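Local coordinates for DUF115 domain-containing protein (Magnetospirillum magneticum AMB-1, PDB 5MU5) that is a Maf glycosyltransferase involved in the formation of bacterial flagella, probably by attaching sugars to flagellin, at residues A[516-519]-A[520-524]; A[524-527]-A[528-531]. All blocks are in the same frame, centred on the assembly; numbering follows the deposited sequence.

Contact 1 (A[516-519]-A[520-524]); sequences DMKA and KDLAK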
loop_
_atom_site.group_PDB
_atom_site.type_symbol
_atom_site.label_atom_id
_atom_site.label_comp_id
_atom_site.label_asym_id
_atom_site.label_seq_id
_atom_site.Cartn_x
_atom_site.Cartn_y
_atom_site.Cartn_z
ATOM N N ASP A 516 28.268 -32.273 5.783
ATOM C CA ASP A 516 27.239 -33.289 5.459
ATOM C C ASP A 516 25.828 -32.784 5.726
ATOM O O ASP A 516 24.923 -33.000 4.912
ATOM C CB ASP A 516 27.469 -34.594 6.243
ATOM C CG ASP A 516 28.631 -35.428 5.685
ATOM O OD1 ASP A 516 29.358 -34.903 4.818
ATOM O OD2 ASP A 516 28.814 -36.607 6.107
ATOM N N MET A 517 25.647 -32.116 6.870
ATOM C CA MET A 517 24.363 -31.544 7.244
ATOM C C MET A 517 23.931 -30.515 6.190
ATOM O O MET A 517 22.761 -30.493 5.753
ATOM C CB MET A 517 24.458 -30.893 8.630
ATOM C CG MET A 517 23.118 -30.398 9.192
ATOM S SD MET A 517 23.231 -29.505 10.773
ATOM C CE MET A 517 24.002 -30.765 11.818
ATOM N N LYS A 518 24.886 -29.680 5.774
ATOM C CA LYS A 518 24.660 -28.675 4.740
ATOM C C LYS A 518 24.206 -29.334 3.444
ATOM O O LYS A 518 23.220 -28.893 2.848
ATOM C CB LYS A 518 25.925 -27.852 4.467
ATOM C CG LYS A 518 25.713 -26.784 3.404
ATOM C CD LYS A 518 26.965 -25.988 3.081
ATOM C CE LYS A 518 26.592 -24.962 2.035
ATOM N NZ LYS A 518 27.736 -24.118 1.635
ATOM N N ALA A 519 24.925 -30.371 3.008
ATOM C CA ALA A 519 24.577 -31.097 1.779
ATOM C C ALA A 519 23.202 -31.728 1.880
ATOM O O ALA A 519 22.452 -31.744 0.909
ATOM C CB ALA A 519 25.609 -32.161 1.462
ATOM N N LYS A 520 22.884 -32.254 3.058
ATOM C CA LYS A 520 21.566 -32.836 3.301
ATOM C C LYS A 520 20.502 -31.759 3.129
ATOM O O LYS A 520 19.562 -31.908 2.354
ATOM C CB LYS A 520 21.499 -33.437 4.705
ATOM C CG LYS A 520 20.205 -34.157 5.028
ATOM C CD LYS A 520 20.245 -34.718 6.441
ATOM C CE LYS A 520 18.929 -35.389 6.843
ATOM N NZ LYS A 520 18.687 -36.709 6.184
ATOM N N ASP A 521 20.673 -30.653 3.845
ATOM C CA ASP A 521 19.709 -29.570 3.804
ATOM C C ASP A 521 19.575 -28.912 2.429
ATOM O O ASP A 521 18.473 -28.576 2.043
ATOM C CB ASP A 521 19.991 -28.572 4.929
ATOM C CG ASP A 521 19.715 -29.176 6.342
ATOM O OD1 ASP A 521 19.158 -30.306 6.431
ATOM O OD2 ASP A 521 20.061 -28.514 7.361
ATOM N N LEU A 522 20.652 -28.786 1.659
ATOM C CA LEU A 522 20.522 -28.311 0.268
ATOM C C LEU A 522 19.772 -29.296 -0.624
ATOM O O LEU A 522 19.033 -28.890 -1.526
ATOM C CB LEU A 522 21.888 -27.964 -0.345
ATOM C CG LEU A 522 22.499 -26.671 0.232
ATOM C CD1 LEU A 522 23.882 -26.452 -0.332
ATOM C CD2 LEU A 522 21.631 -25.466 -0.072
ATOM N N ALA A 523 19.947 -30.594 -0.373
ATOM C CA ALA A 523 19.183 -31.600 -1.099
ATOM C C ALA A 523 17.677 -31.435 -0.805
ATOM O O ALA A 523 16.855 -31.500 -1.712
ATOM C CB ALA A 523 19.674 -32.992 -0.735
ATOM N N LYS A 524 17.312 -31.193 0.453
ATOM C CA LYS A 524 15.889 -30.950 0.795
ATOM C C LYS A 524 15.349 -29.720 0.092
ATOM O O LYS A 524 14.294 -29.740 -0.525
ATOM C CB LYS A 524 15.711 -30.777 2.303
ATOM C CG LYS A 524 15.934 -32.063 3.064
ATOM C CD LYS A 524 15.711 -31.925 4.553
ATOM C CE LYS A 524 15.631 -33.321 5.138
ATOM N NZ LYS A 524 15.758 -33.305 6.616
#
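The side chain of Lys518 runs alongside that of Leu522, one helical turn on. The lysine chain is extended, with CG anti to the backbone N (chi1 -179°), which carries its methylenes along the leucine. Lys518 CE comes 3.9 Å from Leu522 CD1, a carbon-to-carbon contact just short of the charged end. Lys518 NZ reaches past the leucine to a salt bridge with Asp318 and a hydrogen bond to the carbonyl of Gln295. Met517 and Asp521 form a second pair of neighbours, with Met517 CG 4.0 Å from Asp521 OD2. Both pairs have i to i+4 spacing along helix 515-528, where four backbone bonds give the regular alpha-helical pattern. Asp521 N donates to Met517 O at 2.8 Å, almost straight at 169°. Leu522 N meets Lys518 O at 2.8 Å. Asp521 is buried, and its OD2 is hydrogen-bonded to Thr273 OG1, in a neighbouring loop. With an alanine here the carboxylate is gone, which would probably leave the Thr273 hydroxyl without this partner and Met517 CG less covered. Ala523 N closes the turn on Ala519 O at 3.0 Å.

Contact 2 (A[524-527]-A[528-531]); sequences KVRA and SFRP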
loop_
_atom_site.group_PDB
_atom_site.type_symbol
_atom_site.label_atom_id
_atom_site.label_comp_id
_atom_site.label_asym_id
_atom_site.label_seq_id
_atom_site.Cartn_x
_atom_site.Cartn_y
_atom_site.Cartn_z
ATOM N N LYS A 524 17.312 -31.193 0.453
ATOM C CA LYS A 524 15.889 -30.950 0.795
ATOM C C LYS A 524 15.349 -29.720 0.092
ATOM O O LYS A 524 14.294 -29.740 -0.525
ATOM C CB LYS A 524 15.711 -30.777 2.303
ATOM C CG LYS A 524 15.934 -32.063 3.064
ATOM C CD LYS A 524 15.711 -31.925 4.553
ATOM C CE LYS A 524 15.631 -33.321 5.138
ATOM N NZ LYS A 524 15.758 -33.305 6.616
ATOM N N VAL A 525 16.089 -28.640 0.167
ATOM C CA VAL A 525 15.694 -27.423 -0.507
ATOM C C VAL A 525 15.475 -27.689 -1.996
ATOM O O VAL A 525 14.435 -27.374 -2.554
ATOM C CB VAL A 525 16.769 -26.338 -0.312
ATOM C CG1 VAL A 525 16.575 -25.198 -1.310
ATOM C CG2 VAL A 525 16.733 -25.827 1.129
ATOM N N ARG A 526 16.476 -28.282 -2.623
ATOM C CA ARG A 526 16.457 -28.556 -4.048
ATOM C C ARG A 526 15.269 -29.437 -4.435
ATOM O O ARG A 526 14.646 -29.225 -5.463
ATOM C CB ARG A 526 17.756 -29.252 -4.393
ATOM C CG ARG A 526 17.967 -29.508 -5.849
ATOM C CD ARG A 526 18.475 -28.258 -6.501
ATOM N NE ARG A 526 18.301 -28.319 -7.946
ATOM C CZ ARG A 526 18.504 -27.284 -8.744
ATOM N NH1 ARG A 526 18.889 -26.116 -8.218
ATOM N NH2 ARG A 526 18.328 -27.417 -10.054
ATOM N N ALA A 527 14.963 -30.426 -3.604
ATOM C CA ALA A 527 13.841 -31.315 -3.871
ATOM C C ALA A 527 12.510 -30.599 -3.753
ATOM O O ALA A 527 11.555 -31.043 -4.342
ATOM C CB ALA A 527 13.867 -32.516 -2.930
ATOM N N SER A 528 12.449 -29.494 -3.005
ATOM C CA SER A 528 11.184 -28.750 -2.812
ATOM C C SER A 528 10.857 -27.766 -3.961
ATOM O O SER A 528 9.699 -27.378 -4.151
ATOM C CB SER A 528 11.210 -28.002 -1.479
ATOM O OG SER A 528 12.128 -26.915 -1.548
ATOM N N PHE A 529 11.868 -27.349 -4.713
ATOM C CA PHE A 529 11.634 -26.551 -5.899
ATOM C C PHE A 529 10.807 -27.339 -6.943
ATOM O O PHE A 529 11.276 -28.334 -7.499
ATOM C CB PHE A 529 12.965 -26.145 -6.553
ATOM C CG PHE A 529 13.872 -25.303 -5.682
ATOM C CD1 PHE A 529 13.358 -24.461 -4.697
ATOM C CD2 PHE A 529 15.245 -25.293 -5.918
ATOM C CE1 PHE A 529 14.200 -23.672 -3.935
ATOM C CE2 PHE A 529 16.088 -24.502 -5.158
ATOM C CZ PHE A 529 15.560 -23.688 -4.165
ATOM N N ARG A 530 9.599 -26.864 -7.219
ATOM C CA ARG A 530 8.751 -27.403 -8.262
ATOM C C ARG A 530 9.264 -26.971 -9.653
ATOM O O ARG A 530 9.376 -25.777 -9.934
ATOM C CB ARG A 530 7.325 -26.884 -8.047
ATOM C CG ARG A 530 6.297 -27.508 -8.990
ATOM C CD ARG A 530 4.937 -26.821 -8.883
ATOM N NE ARG A 530 4.282 -26.654 -10.189
ATOM C CZ ARG A 530 3.088 -26.085 -10.380
ATOM N NH1 ARG A 530 2.382 -25.620 -9.359
ATOM N NH2 ARG A 530 2.591 -25.978 -11.605
ATOM N N PRO A 531 9.578 -27.933 -10.540
ATOM C CA PRO A 531 10.045 -27.547 -11.889
ATOM C C PRO A 531 8.981 -26.811 -12.710
ATOM O O PRO A 531 7.808 -27.135 -12.623
ATOM C CB PRO A 531 10.373 -28.891 -12.563
ATOM C CG PRO A 531 10.446 -29.895 -11.450
ATOM C CD PRO A 531 9.542 -29.397 -10.360
#
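Ser528 N bonds back to Val525 O as helix 515-528 ends, and Phe529 is the first residue to leave helical angles (psi 115°). The last turn tightens as it ends. The bond from Ser528 N to Val525 O, three residues back, is 2.9 Å long, and a weak one runs to Lys524 O, four back. The donor of the first stands well above the carbonyl plane of Val525. Phe529 N adds weak bonds to Val525 O and Arg526 O.

The Ser528 side chain folds back on the same turn. Its OG sits between the backbone N and the carbonyl carbon (chi1 71°), and from there it donates to Val525 O at 2.6 Å. This donor lies much nearer the carbonyl plane, tilted 16° from it. The ring of Phe529 also turns back on the helix. One face lies against Val525 O, which stands 3.7 Å above the plane over the ring centre. Val525 CG1 packs beside the ring, touching Phe529 CZ at 3.4 Å. Phe319 of strand 319-322 and Leu404 of helix 393-404 pack on both side chains, so the pair joins the helix end to the body of the fold. The Arg526 guanidinium makes a salt bridge through NH1 with Asp363, while the same NH1 passes 4.4 Å from Phe529 CD2. Beyond the turn, Arg530 pairs through its backbone with Ile263, at the edge of the mixed sheet.

Val525 O is thus gripped by the amide and hydroxyl of Ser528, with the weak Phe529 bond besides. The serine hydroxyl gives this helix-end carbonyl an additional donor where the regular backbone pattern runs out, while the valine and phenylalanine bury their apolar surfaces together.

In the fold
Both contacts lie on helix 515-528, and their centres are about 12 Å apart. Contact 1 comes first along the chain and covers the first two-thirds of the helix. Contact 2 takes over at Lys524, the residue they share, and follows the chain through the helix end into strand 530-531. That short strand runs antiparallel to 262-263 at one edge of the mixed sheet. The surroundings change along the way. Contact 1 is a surface contact, its centre about 38 Å from that of the chain. Contact 2 is partly buried and somewhat nearer, at about 32 Å. Leu271 touches side chains of both, and strand 319-322 meets contact 2. Together they follow a helix that packs one face on the body of the fold and passes the chain to the sheet edge.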